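Local coordinates for decapping protein involved in mRNA degradation-Dcp1p (Saccharomyces cerevisiae, PDB 1Q67) that serves as the activating subunit of the Dcp1-Dcp2 decapping complex, which removes the 7-methylguanine cap from mRNA and so commits transcripts to degradation, at residues L46-F51 with E199-W204. Numbering follows the deposited sequence.
Sequences LYKWDF and EVYGIW
Lys48 runs out across the Tyr201 ring and ends on Glu199. With CG anti to the backbone N (chi1 -174°) and the rest of the chain extended, it lays CG over one face of the ring and brings CD to 3.8 Å from Tyr201 CE2. Beyond the phenol, Lys48 NZ reaches Glu199 OE1 at 2.6 Å, a salt bridge in which the ammonium approaches the oxygen from above the carboxylate plane; the ammonium also lies near the Tyr201 hydroxyl. Along the same face Leu46 turns its CD1 methyl against Ile203 CG1, 3.7 Å away, and towards Tyr201 CD2, while Phe153 of strand 152-157, in the opposite sheet, touches both Leu46 and Tyr201, and Met155 packs on Tyr201. Beneath these side chains two antiparallel strands pair, neighbours in the five-stranded sheet of the PH-like beta sandwich, joined although they come from distant parts of the sequence. Tyr47 and Gly202 form the hydrogen-bonded pair, each N bonded to the other's O at 2.8 Å. Glycine puts no side chain beside Tyr47. The Tyr47 ring, with CG swung next to its own backbone N (chi1 -62°), presents an edge to Gly202 O and takes a cation-pi contact from Lys58. Further along, Trp49 N meets Val200 O at 2.9 Å in a nearly straight bond (177° at the hydrogen). Past it a water replaces the direct link, donating to Trp49 O and accepting from Val200 N. Val200 packs its CB on Trp49 CB, 3.9 Å apart, and its CG2 reaches Phe51 CZ, the two side chains crossing at about a right angle. Phe51 in turn receives Trp49 CD1 3.5 Å above the centre of its ring, and the indoles of Trp49 and Trp56 pair edge-to-face.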
loop_
_atom_site.group_PDB
_atom_site.type_symbol
_atom_site.label_atom_id
_atom_site.label_comp_id
_atom_site.label_asym_id
_atom_site.label_seq_id
_atom_site.Cartn_x
_atom_site.Cartn_y
_atom_site.Cartn_z
ATOM N N LEU B 46 -2.893 0.564 4.345
ATOM C CA LEU B 46 -3.480 -0.015 5.546
ATOM C C LEU B 46 -2.744 -1.192 6.204
ATOM O O LEU B 46 -2.322 -2.139 5.537
ATOM C CB LEU B 46 -4.922 -0.445 5.232
ATOM C CG LEU B 46 -5.786 -0.850 6.429
ATOM C CD1 LEU B 46 -6.063 0.396 7.280
ATOM C CD2 LEU B 46 -7.092 -1.458 5.963
ATOM N N TYR B 47 -2.611 -1.115 7.528
ATOM C CA TYR B 47 -1.986 -2.163 8.327
ATOM C C TYR B 47 -2.903 -2.475 9.504
ATOM O O TYR B 47 -3.709 -1.640 9.916
ATOM C CB TYR B 47 -0.642 -1.725 8.913
ATOM C CG TYR B 47 0.429 -1.382 7.912
ATOM C CD1 TYR B 47 0.401 -0.173 7.218
ATOM C CD2 TYR B 47 1.494 -2.253 7.682
ATOM C CE1 TYR B 47 1.408 0.162 6.323
ATOM C CE2 TYR B 47 2.506 -1.928 6.791
ATOM C CZ TYR B 47 2.459 -0.721 6.116
ATOM O OH TYR B 47 3.472 -0.384 5.247
ATOM N N LYS B 48 -2.762 -3.675 10.052
ATOM C CA LYS B 48 -3.547 -4.075 11.202
ATOM C C LYS B 48 -2.590 -4.596 12.269
ATOM O O LYS B 48 -1.643 -5.334 11.973
ATOM C CB LYS B 48 -4.564 -5.156 10.821
ATOM C CG LYS B 48 -5.520 -5.507 11.957
ATOM C CD LYS B 48 -6.656 -6.390 11.483
ATOM C CE LYS B 48 -7.688 -6.575 12.585
ATOM N NZ LYS B 48 -8.925 -7.225 12.075
ATOM N N TRP B 49 -2.833 -4.194 13.510
ATOM C CA TRP B 49 -1.993 -4.607 14.624
ATOM C C TRP B 49 -2.337 -6.007 15.115
ATOM O O TRP B 49 -3.499 -6.324 15.365
ATOM C CB TRP B 49 -2.123 -3.607 15.780
ATOM C CG TRP B 49 -1.283 -3.962 16.968
ATOM C CD1 TRP B 49 -1.696 -4.583 18.113
ATOM C CD2 TRP B 49 0.127 -3.756 17.108
ATOM N NE1 TRP B 49 -0.626 -4.779 18.961
ATOM C CE2 TRP B 49 0.505 -4.282 18.367
ATOM C CE3 TRP B 49 1.111 -3.184 16.287
ATOM C CZ2 TRP B 49 1.823 -4.251 18.826
ATOM C CZ3 TRP B 49 2.425 -3.152 16.744
ATOM C CH2 TRP B 49 2.767 -3.685 18.004
ATOM N N ASP B 50 -1.314 -6.844 15.238
ATOM C CA ASP B 50 -1.479 -8.211 15.722
ATOM C C ASP B 50 -1.048 -8.265 17.187
ATOM O O ASP B 50 0.139 -8.154 17.498
ATOM C CB ASP B 50 -0.632 -9.172 14.885
ATOM C CG ASP B 50 -0.580 -10.572 15.473
ATOM O OD1 ASP B 50 -1.595 -11.032 16.041
ATOM O OD2 ASP B 50 0.480 -11.219 15.355
ATOM N N PHE B 51 -2.018 -8.412 18.085
ATOM C CA PHE B 51 -1.721 -8.455 19.513
ATOM C C PHE B 51 -0.908 -9.667 19.945
ATOM O O PHE B 51 -0.082 -9.572 20.852
ATOM C CB PHE B 51 -3.010 -8.386 20.330
ATOM C CG PHE B 51 -3.665 -7.037 20.309
ATOM C CD1 PHE B 51 -4.646 -6.737 19.368
ATOM C CD2 PHE B 51 -3.270 -6.049 21.206
ATOM C CE1 PHE B 51 -5.224 -5.478 19.322
ATOM C CE2 PHE B 51 -3.843 -4.781 21.170
ATOM C CZ PHE B 51 -4.820 -4.494 20.226
ATOM N N GLU B 199 -10.328 -3.372 17.710
ATOM C CA GLU B 199 -9.297 -3.790 16.759
ATOM C C GLU B 199 -8.518 -2.537 16.389
ATOM O O GLU B 199 -9.097 -1.461 16.252
ATOM C CB GLU B 199 -9.920 -4.414 15.511
ATOM C CG GLU B 199 -10.778 -5.613 15.820
ATOM C CD GLU B 199 -11.404 -6.211 14.586
ATOM O OE1 GLU B 199 -10.735 -7.027 13.918
ATOM O OE2 GLU B 199 -12.566 -5.855 14.278
ATOM N N VAL B 200 -7.209 -2.678 16.238
ATOM C CA VAL B 200 -6.351 -1.547 15.921
ATOM C C VAL B 200 -5.767 -1.566 14.503
ATOM O O VAL B 200 -5.112 -2.524 14.096
ATOM C CB VAL B 200 -5.194 -1.460 16.943
ATOM C CG1 VAL B 200 -4.290 -0.295 16.609
ATOM C CG2 VAL B 200 -5.761 -1.312 18.358
ATOM N N TYR B 201 -6.017 -0.495 13.759
ATOM C CA TYR B 201 -5.502 -0.368 12.399
ATOM C C TYR B 201 -4.528 0.790 12.347
ATOM O O TYR B 201 -4.633 1.741 13.128
ATOM C CB TYR B 201 -6.627 -0.101 11.386
ATOM C CG TYR B 201 -7.582 -1.250 11.207
ATOM C CD1 TYR B 201 -8.671 -1.420 12.066
ATOM C CD2 TYR B 201 -7.388 -2.189 10.192
ATOM C CE1 TYR B 201 -9.544 -2.497 11.920
ATOM C CE2 TYR B 201 -8.253 -3.267 10.041
ATOM C CZ TYR B 201 -9.327 -3.413 10.910
ATOM O OH TYR B 201 -10.179 -4.482 10.771
ATOM N N GLY B 202 -3.568 0.687 11.432
ATOM C CA GLY B 202 -2.587 1.737 11.240
ATOM C C GLY B 202 -2.677 2.184 9.788
ATOM O O GLY B 202 -2.731 1.360 8.878
ATOM N N ILE B 203 -2.715 3.488 9.557
ATOM C CA ILE B 203 -2.799 3.978 8.198
ATOM C C ILE B 203 -1.614 4.879 7.890
ATOM O O ILE B 203 -1.444 5.918 8.527
ATOM C CB ILE B 203 -4.107 4.775 7.958
ATOM C CG1 ILE B 203 -5.327 3.916 8.304
ATOM C CG2 ILE B 203 -4.192 5.198 6.495
ATOM C CD1 ILE B 203 -6.646 4.673 8.226
ATOM N N TRP B 204 -0.785 4.466 6.930
ATOM C CA TRP B 204 0.363 5.274 6.523
ATOM C C TRP B 204 -0.145 6.207 5.436
ATOM O O TRP B 204 -0.690 5.759 4.430
ATOM C CB TRP B 204 1.497 4.413 5.948
ATOM C CG TRP B 204 2.668 5.249 5.496
ATOM C CD1 TRP B 204 3.627 5.806 6.290
ATOM C CD2 TRP B 204 2.929 5.721 4.164
ATOM N NE1 TRP B 204 4.463 6.600 5.542
ATOM C CE2 TRP B 204 4.060 6.563 4.232
ATOM C CE3 TRP B 204 2.321 5.508 2.917
ATOM C CZ2 TRP B 204 4.594 7.206 3.100
ATOM C CZ3 TRP B 204 2.856 6.148 1.783
ATOM C CH2 TRP B 204 3.981 6.982 1.888
HETATM O O HOH W 1 -6.080 -5.291 15.789
#